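Local coordinates for protein restriction endonuclease (Mycobacterium sp., PDB 4F0Q) that cleaves DNA as a tetrameric, magnesium-binding endonuclease that depends on cytosine methylation, at residues V351-V365 and G380-S392. Numbering follows the deposited sequence.
Sequences VVLGQAKCIQPTSSV and GWIGVYVTTGSFS. With MG (magnesium ion), chain E.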
ATOM      1  N   VAL A 351      -6.684  -1.717  -1.388  1.00 28.85           N
ATOM      2  CA  VAL A 351      -7.944  -0.992  -1.292  1.00 25.68           C
ATOM      3  C   VAL A 351      -7.719   0.464  -0.898  1.00 22.14           C
ATOM      4  O   VAL A 351      -6.977   0.762   0.041  1.00 24.45           O
ATOM      5  CB  VAL A 351      -8.898  -1.662  -0.285  1.00 26.15           C
ATOM      6  CG1 VAL A 351     -10.241  -0.948  -0.260  1.00 25.64           C
ATOM      7  CG2 VAL A 351      -9.081  -3.129  -0.632  1.00 26.23           C
ATOM      8  N   VAL A 352      -8.362   1.368  -1.630  1.00 19.56           N
ATOM      9  CA  VAL A 352      -8.233   2.794  -1.374  1.00 21.26           C
ATOM     10  C   VAL A 352      -9.483   3.346  -0.698  1.00 20.63           C
ATOM     11  O   VAL A 352     -10.580   3.286  -1.250  1.00 20.60           O
ATOM     12  CB  VAL A 352      -7.979   3.578  -2.674  1.00 19.04           C
ATOM     13  CG1 VAL A 352      -7.849   5.065  -2.380  1.00 18.39           C
ATOM     14  CG2 VAL A 352      -6.735   3.056  -3.374  1.00 17.37           C
ATOM     15  N   LEU A 353      -9.308   3.878   0.507  1.00 17.15           N
ATOM     16  CA  LEU A 353     -10.401   4.512   1.229  1.00 14.65           C
ATOM     17  C   LEU A 353     -10.326   6.022   1.047  1.00 14.91           C
ATOM     18  O   LEU A 353      -9.315   6.648   1.367  1.00 20.11           O
ATOM     19  CB  LEU A 353     -10.356   4.147   2.715  1.00 23.02           C
ATOM     20  CG  LEU A 353     -11.093   2.877   3.156  1.00 23.89           C
ATOM     21  CD1 LEU A 353     -10.565   1.643   2.440  1.00 25.50           C
ATOM     22  CD2 LEU A 353     -10.995   2.701   4.663  1.00 22.58           C
ATOM     23  N   GLY A 354     -11.398   6.602   0.525  1.00 17.48           N
ATOM     24  CA  GLY A 354     -11.424   8.023   0.245  1.00 16.80           C
ATOM     25  C   GLY A 354     -12.273   8.820   1.213  1.00 16.33           C
ATOM     26  O   GLY A 354     -13.276   8.332   1.729  1.00 16.37           O
ATOM     27  N   GLN A 355     -11.856  10.057   1.457  1.00 18.43           N
ATOM     28  CA  GLN A 355     -12.613  10.986   2.285  1.00 19.26           C
ATOM     29  C   GLN A 355     -12.581  12.372   1.660  1.00 17.98           C
ATOM     30  O   GLN A 355     -11.527  12.843   1.247  1.00 17.81           O
ATOM     31  CB  GLN A 355     -12.034  11.044   3.697  1.00 22.87           C
ATOM     32  CG  GLN A 355     -12.556  12.203   4.531  1.00 20.22           C
ATOM     33  CD  GLN A 355     -14.052  12.138   4.753  1.00 17.98           C
ATOM     34  OE1 GLN A 355     -14.763  13.123   4.556  1.00 22.55           O
ATOM     35  NE2 GLN A 355     -14.538  10.974   5.169  1.00 20.89           N
ATOM     36  N   ALA A 356     -13.737  13.020   1.591  1.00 20.34           N
ATOM     37  CA  ALA A 356     -13.834  14.338   0.978  1.00 19.30           C
ATOM     38  C   ALA A 356     -14.486  15.343   1.918  1.00 18.92           C
ATOM     39  O   ALA A 356     -15.540  15.071   2.494  1.00 19.67           O
ATOM     40  CB  ALA A 356     -14.614  14.253  -0.319  1.00 18.45           C
ATOM     41  N   LYS A 357     -13.863  16.507   2.071  1.00 16.11           N
ATOM     42  CA  LYS A 357     -14.446  17.552   2.906  1.00 20.78           C
ATOM     43  C   LYS A 357     -14.286  18.943   2.302  1.00 17.38           C
ATOM     44  O   LYS A 357     -13.179  19.470   2.208  1.00 21.54           O
ATOM     45  CB  LYS A 357     -13.866  17.514   4.322  1.00 24.18           C
ATOM     46  CG  LYS A 357     -14.634  18.380   5.307  1.00 25.84           C
ATOM     47  CD  LYS A 357     -14.232  18.100   6.742  1.00 29.46           C
ATOM     48  CE  LYS A 357     -15.106  18.883   7.708  1.00 24.17           C
ATOM     49  NZ  LYS A 357     -14.790  18.573   9.127  1.00 37.22           N
ATOM     50  N   CYS A 358     -15.407  19.531   1.897  1.00 20.58           N
ATOM     51  CA  CYS A 358     -15.406  20.854   1.287  1.00 18.26           C
ATOM     52  C   CYS A 358     -15.570  21.953   2.332  1.00 24.30           C
ATOM     53  O   CYS A 358     -16.689  22.351   2.660  1.00 27.17           O
ATOM     54  CB  CYS A 358     -16.516  20.958   0.240  1.00 16.35           C
ATOM     55  SG  CYS A 358     -16.634  22.568  -0.566  1.00 25.44           S
ATOM     56  N   ILE A 359     -14.448  22.435   2.854  1.00 25.16           N
ATOM     57  CA  ILE A 359     -14.452  23.536   3.808  1.00 21.72           C
ATOM     58  C   ILE A 359     -13.867  24.778   3.154  1.00 21.39           C
ATOM     59  O   ILE A 359     -13.439  24.731   2.001  1.00 23.16           O
ATOM     60  CB  ILE A 359     -13.623  23.202   5.058  1.00 19.76           C
ATOM     61  CG1 ILE A 359     -12.169  22.925   4.669  1.00 18.93           C
ATOM     62  CG2 ILE A 359     -14.222  22.015   5.794  1.00 22.13           C
ATOM     63  CD1 ILE A 359     -11.272  22.597   5.842  1.00 23.65           C
ATOM     64  N   GLN A 360     -13.857  25.886   3.891  1.00 23.51           N
ATOM     65  CA  GLN A 360     -13.233  27.116   3.417  1.00 21.96           C
ATOM     66  C   GLN A 360     -11.778  26.853   3.059  1.00 23.62           C
ATOM     67  O   GLN A 360     -11.061  26.200   3.818  1.00 28.85           O
ATOM     68  CB  GLN A 360     -13.312  28.206   4.488  1.00 25.89           C
ATOM     69  CG  GLN A 360     -14.690  28.817   4.678  1.00 28.90           C
ATOM     70  CD  GLN A 360     -14.996  29.906   3.666  1.00 30.03           C
ATOM     71  OE1 GLN A 360     -16.128  30.383   3.575  1.00 37.12           O
ATOM     72  NE2 GLN A 360     -13.986  30.309   2.903  1.00 28.65           N
ATOM     73  N   PRO A 361     -11.338  27.351   1.893  1.00 23.69           N
ATOM     74  CA  PRO A 361      -9.953  27.190   1.435  1.00 21.59           C
ATOM     75  C   PRO A 361      -8.947  27.696   2.466  1.00 23.82           C
ATOM     76  O   PRO A 361      -7.815  27.214   2.510  1.00 23.63           O
ATOM     77  CB  PRO A 361      -9.903  28.056   0.175  1.00 20.46           C
ATOM     78  CG  PRO A 361     -11.302  28.047  -0.331  1.00 20.58           C
ATOM     79  CD  PRO A 361     -12.169  28.049   0.895  1.00 22.08           C
ATOM     80  N   THR A 362      -9.367  28.654   3.287  1.00 26.14           N
ATOM     81  CA  THR A 362      -8.523  29.184   4.352  1.00 24.07           C
ATOM     82  C   THR A 362      -8.588  28.310   5.604  1.00 22.75           C
ATOM     83  O   THR A 362      -7.659  28.300   6.410  1.00 24.72           O
ATOM     84  CB  THR A 362      -8.921  30.627   4.716  1.00 20.24           C
ATOM     85  OG1 THR A 362     -10.308  30.666   5.077  1.00 25.32           O
ATOM     86  CG2 THR A 362      -8.688  31.556   3.537  1.00 21.84           C
ATOM     87  N   SER A 363      -9.687  27.577   5.759  1.00 20.59           N
ATOM     88  CA  SER A 363      -9.856  26.686   6.903  1.00 20.72           C
ATOM     89  C   SER A 363      -8.923  25.486   6.806  1.00 22.49           C
ATOM     90  O   SER A 363      -8.374  25.199   5.742  1.00 24.92           O
ATOM     91  CB  SER A 363     -11.308  26.216   7.020  1.00 23.98           C
ATOM     92  OG  SER A 363     -12.170  27.293   7.341  1.00 29.76           O
ATOM     93  N   SER A 364      -8.752  24.782   7.919  1.00 22.20           N
ATOM     94  CA  SER A 364      -7.804  23.678   7.973  1.00 22.03           C
ATOM     95  C   SER A 364      -8.441  22.383   8.476  1.00 21.08           C
ATOM     96  O   SER A 364      -9.459  22.407   9.169  1.00 24.16           O
ATOM     97  CB  SER A 364      -6.610  24.055   8.851  1.00 21.27           C
ATOM     98  OG  SER A 364      -5.542  23.147   8.670  1.00 23.80           O
ATOM     99  N   VAL A 365      -7.833  21.256   8.119  1.00 17.13           N
ATOM    100  CA  VAL A 365      -8.318  19.944   8.537  1.00 16.28           C
ATOM    101  C   VAL A 365      -7.558  19.439   9.762  1.00 20.18           C
ATOM    102  O   VAL A 365      -6.330  19.346   9.749  1.00 19.32           O
ATOM    103  CB  VAL A 365      -8.209  18.911   7.397  1.00 17.99           C
ATOM    104  CG1 VAL A 365      -8.503  17.507   7.909  1.00 15.28           C
ATOM    105  CG2 VAL A 365      -9.148  19.279   6.258  1.00 19.71           C
ATOM    106  N   GLY A 380      -2.499  -3.299   3.826  1.00 31.45           N
ATOM    107  CA  GLY A 380      -2.809  -3.491   2.423  1.00 27.78           C
ATOM    108  C   GLY A 380      -3.821  -2.472   1.942  1.00 25.21           C
ATOM    109  O   GLY A 380      -4.262  -2.512   0.796  1.00 28.14           O
ATOM    110  N   TRP A 381      -4.196  -1.559   2.832  1.00 28.72           N
ATOM    111  CA  TRP A 381      -5.111  -0.479   2.489  1.00 25.80           C
ATOM    112  C   TRP A 381      -4.394   0.860   2.554  1.00 24.49           C
ATOM    113  O   TRP A 381      -3.505   1.057   3.382  1.00 23.10           O
ATOM    114  CB  TRP A 381      -6.307  -0.454   3.444  1.00 24.66           C
ATOM    115  CG  TRP A 381      -7.276  -1.580   3.264  1.00 19.59           C
ATOM    116  CD1 TRP A 381      -7.093  -2.713   2.527  1.00 22.33           C
ATOM    117  CD2 TRP A 381      -8.588  -1.677   3.828  1.00 19.51           C
ATOM    118  NE1 TRP A 381      -8.208  -3.512   2.602  1.00 22.26           N
ATOM    119  CE2 TRP A 381      -9.142  -2.897   3.395  1.00 25.93           C
ATOM    120  CE3 TRP A 381      -9.348  -0.850   4.662  1.00 20.22           C
ATOM    121  CZ2 TRP A 381     -10.419  -3.310   3.764  1.00 27.56           C
ATOM    122  CZ3 TRP A 381     -10.616  -1.263   5.029  1.00 22.41           C
ATOM    123  CH2 TRP A 381     -11.139  -2.481   4.580  1.00 25.93           C
ATOM    124  N   ILE A 382      -4.777   1.778   1.674  1.00 24.32           N
ATOM    125  CA  ILE A 382      -4.278   3.145   1.744  1.00 22.78           C
ATOM    126  C   ILE A 382      -5.451   4.113   1.780  1.00 21.74           C
ATOM    127  O   ILE A 382      -6.574   3.750   1.434  1.00 21.89           O
ATOM    128  CB  ILE A 382      -3.365   3.497   0.553  1.00 30.21           C
ATOM    129  CG1 ILE A 382      -4.163   3.500  -0.751  1.00 27.19           C
ATOM    130  CG2 ILE A 382      -2.187   2.535   0.475  1.00 38.62           C
ATOM    131  CD1 ILE A 382      -3.424   4.118  -1.914  1.00 26.82           C
ATOM    132  N   GLY A 383      -5.191   5.343   2.202  1.00 21.32           N
ATOM    133  CA  GLY A 383      -6.236   6.345   2.282  1.00 21.32           C
ATOM    134  C   GLY A 383      -5.968   7.532   1.382  1.00 20.27           C
ATOM    135  O   GLY A 383      -4.872   7.676   0.842  1.00 23.59           O
ATOM    136  N   VAL A 384      -6.977   8.378   1.211  1.00 22.36           N
ATOM    137  CA  VAL A 384      -6.816   9.624   0.470  1.00 17.66           C
ATOM    138  C   VAL A 384      -7.813  10.675   0.963  1.00 18.12           C
ATOM    139  O   VAL A 384      -9.012  10.416   1.058  1.00 22.50           O
ATOM    140  CB  VAL A 384      -6.937   9.413  -1.060  1.00 18.29           C
ATOM    141  CG1 VAL A 384      -8.202   8.641  -1.408  1.00 20.40           C
ATOM    142  CG2 VAL A 384      -6.887  10.746  -1.794  1.00 17.33           C
ATOM    143  N   TYR A 385      -7.305  11.857   1.297  1.00 19.80           N
ATOM    144  CA  TYR A 385      -8.142  12.920   1.839  1.00 19.49           C
ATOM    145  C   TYR A 385      -8.148  14.133   0.914  1.00 14.11           C
ATOM    146  O   TYR A 385      -7.134  14.811   0.755  1.00 15.28           O
ATOM    147  CB  TYR A 385      -7.662  13.313   3.240  1.00 16.63           C
ATOM    148  CG  TYR A 385      -8.743  13.863   4.147  1.00 16.02           C
ATOM    149  CD1 TYR A 385      -9.608  14.862   3.715  1.00 16.28           C
ATOM    150  CD2 TYR A 385      -8.903  13.377   5.440  1.00 19.33           C
ATOM    151  CE1 TYR A 385     -10.594  15.364   4.544  1.00 15.35           C
ATOM    152  CE2 TYR A 385      -9.887  13.872   6.275  1.00 16.43           C
ATOM    153  CZ  TYR A 385     -10.728  14.865   5.823  1.00 14.85           C
ATOM    154  OH  TYR A 385     -11.708  15.359   6.651  1.00 20.09           O
ATOM    155  N   VAL A 386      -9.299  14.397   0.307  1.00 17.03           N
ATOM    156  CA  VAL A 386      -9.462  15.519  -0.608  1.00 15.20           C
ATOM    157  C   VAL A 386     -10.241  16.655   0.052  1.00 16.87           C
ATOM    158  O   VAL A 386     -11.362  16.464   0.539  1.00 13.25           O
ATOM    159  CB  VAL A 386     -10.182  15.090  -1.899  1.00 15.51           C
ATOM    160  CG1 VAL A 386     -10.312  16.267  -2.853  1.00 15.67           C
ATOM    161  CG2 VAL A 386      -9.441  13.940  -2.560  1.00 12.77           C
ATOM    162  N   THR A 387      -9.637  17.838   0.068  1.00 18.88           N
ATOM    163  CA  THR A 387     -10.267  19.003   0.676  1.00 19.60           C
ATOM    164  C   THR A 387      -9.939  20.276  -0.097  1.00 17.68           C
ATOM    165  O   THR A 387      -8.907  20.362  -0.766  1.00 15.65           O
ATOM    166  CB  THR A 387      -9.849  19.163   2.156  1.00 21.35           C
ATOM    167  OG1 THR A 387     -10.457  20.338   2.708  1.00 16.74           O
ATOM    168  CG2 THR A 387      -8.335  19.270   2.279  1.00 18.30           C
ATOM    169  N   THR A 388     -10.828  21.258  -0.009  1.00 17.68           N
ATOM    170  CA  THR A 388     -10.625  22.543  -0.665  1.00 18.48           C
ATOM    171  C   THR A 388      -9.691  23.431   0.152  1.00 17.75           C
ATOM    172  O   THR A 388      -9.131  24.399  -0.360  1.00 16.96           O
ATOM    173  CB  THR A 388     -11.959  23.278  -0.888  1.00 20.35           C
ATOM    174  OG1 THR A 388     -12.677  23.351   0.349  1.00 19.31           O
ATOM    175  CG2 THR A 388     -12.809  22.544  -1.914  1.00 17.85           C
ATOM    176  N   GLY A 389      -9.531  23.092   1.428  1.00 21.53           N
ATOM    177  CA  GLY A 389      -8.664  23.846   2.314  1.00 20.04           C
ATOM    178  C   GLY A 389      -7.302  23.199   2.473  1.00 21.06           C
ATOM    179  O   GLY A 389      -6.763  22.622   1.530  1.00 19.54           O
ATOM    180  N   SER A 390      -6.745  23.298   3.675  1.00 24.91           N
ATOM    181  CA  SER A 390      -5.434  22.728   3.960  1.00 21.00           C
ATOM    182  C   SER A 390      -5.498  21.775   5.148  1.00 19.09           C
ATOM    183  O   SER A 390      -6.513  21.696   5.839  1.00 17.83           O
ATOM    184  CB  SER A 390      -4.418  23.837   4.244  1.00 17.25           C
ATOM    185  OG  SER A 390      -4.292  24.712   3.139  1.00 24.15           O
ATOM    186  N   PHE A 391      -4.410  21.049   5.376  1.00 18.31           N
ATOM    187  CA  PHE A 391      -4.296  20.194   6.549  1.00 18.83           C
ATOM    188  C   PHE A 391      -3.438  20.891   7.596  1.00 20.10           C
ATOM    189  O   PHE A 391      -2.401  21.470   7.271  1.00 19.67           O
ATOM    190  CB  PHE A 391      -3.689  18.838   6.178  1.00 19.72           C
ATOM    191  CG  PHE A 391      -4.489  18.074   5.159  1.00 22.80           C
ATOM    192  CD1 PHE A 391      -5.567  17.296   5.547  1.00 17.61           C
ATOM    193  CD2 PHE A 391      -4.161  18.134   3.815  1.00 20.40           C
ATOM    194  CE1 PHE A 391      -6.305  16.592   4.613  1.00 13.71           C
ATOM    195  CE2 PHE A 391      -4.897  17.432   2.876  1.00 18.43           C
ATOM    196  CZ  PHE A 391      -5.969  16.661   3.277  1.00 16.87           C
ATOM    197  N   SER A 392      -3.878  20.839   8.849  1.00 19.31           N
ATOM    198  CA  SER A 392      -3.170  21.496   9.943  1.00 23.12           C
ATOM    199  C   SER A 392      -1.770  20.925  10.119  1.00 23.47           C
ATOM    200  O   SER A 392      -1.487  19.810   9.681  1.00 22.63           O
ATOM    201  CB  SER A 392      -3.958  21.368  11.247  1.00 21.65           C
ATOM    202  OG  SER A 392      -4.105  20.011  11.621  1.00 25.03           O
TER
HETATM  203 MG    MG E 501     -16.579  13.758   3.723  1.00 21.26          MG
HETATM  204  O   HOH W   1      -5.817  27.003   4.134  1.00 21.43           O
HETATM  205  O   HOH W   2     -18.074  14.300   2.377  1.00 19.28           O
HETATM  206  O   HOH W   3     -17.021  15.498   4.783  1.00 23.75           O
HETATM  207  O   HOH W   4     -17.516  12.278   4.902  1.00 26.46           O
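Q355 lays its CG over one face of the Y385 ring, a CH-pi contact 3.6 Å from CG to the ring centroid. Its chain leaves anti to the backbone N (chi1 167°) and turns about CB-CG (chi2 62°), directing the amide so that OE1 binds the magnesium ion at 2.1 Å. The A356 carbonyl O takes a second position on the metal, D334 and three waters the others, in the putative active site of this PD-(D/E)XK-type nuclease domain. K357 CB meets the edge of the same ring, while its extended chain passes the phenol, CD to Y385 OH 3.7 Å. Toward the start of both strands, on the same face, V351 CB lies over the five-membered ring of W381, and L353 CD1 reaches W381 CE3 at 3.6 Å. Parallel backbone bonds join strands 351-357 and 381-387. T387 OG1 donates to K357 O (2.9 Å) and accepts from G389 N, an ST turn. In the short pair 364-365 and 390-391, V365 CB packs on F391 CD1, and V365 O receives both N and OG of S392 from one face of its carbonyl plane. The long strands lie side by side in a five-stranded mixed sheet, flanked by 335-342 and 406-409, while the short pair makes its own two-stranded sheet; helix 367-374 covers the Q355, Y385 and V365 side, helix 297-314 the A356, I382 and V386 side.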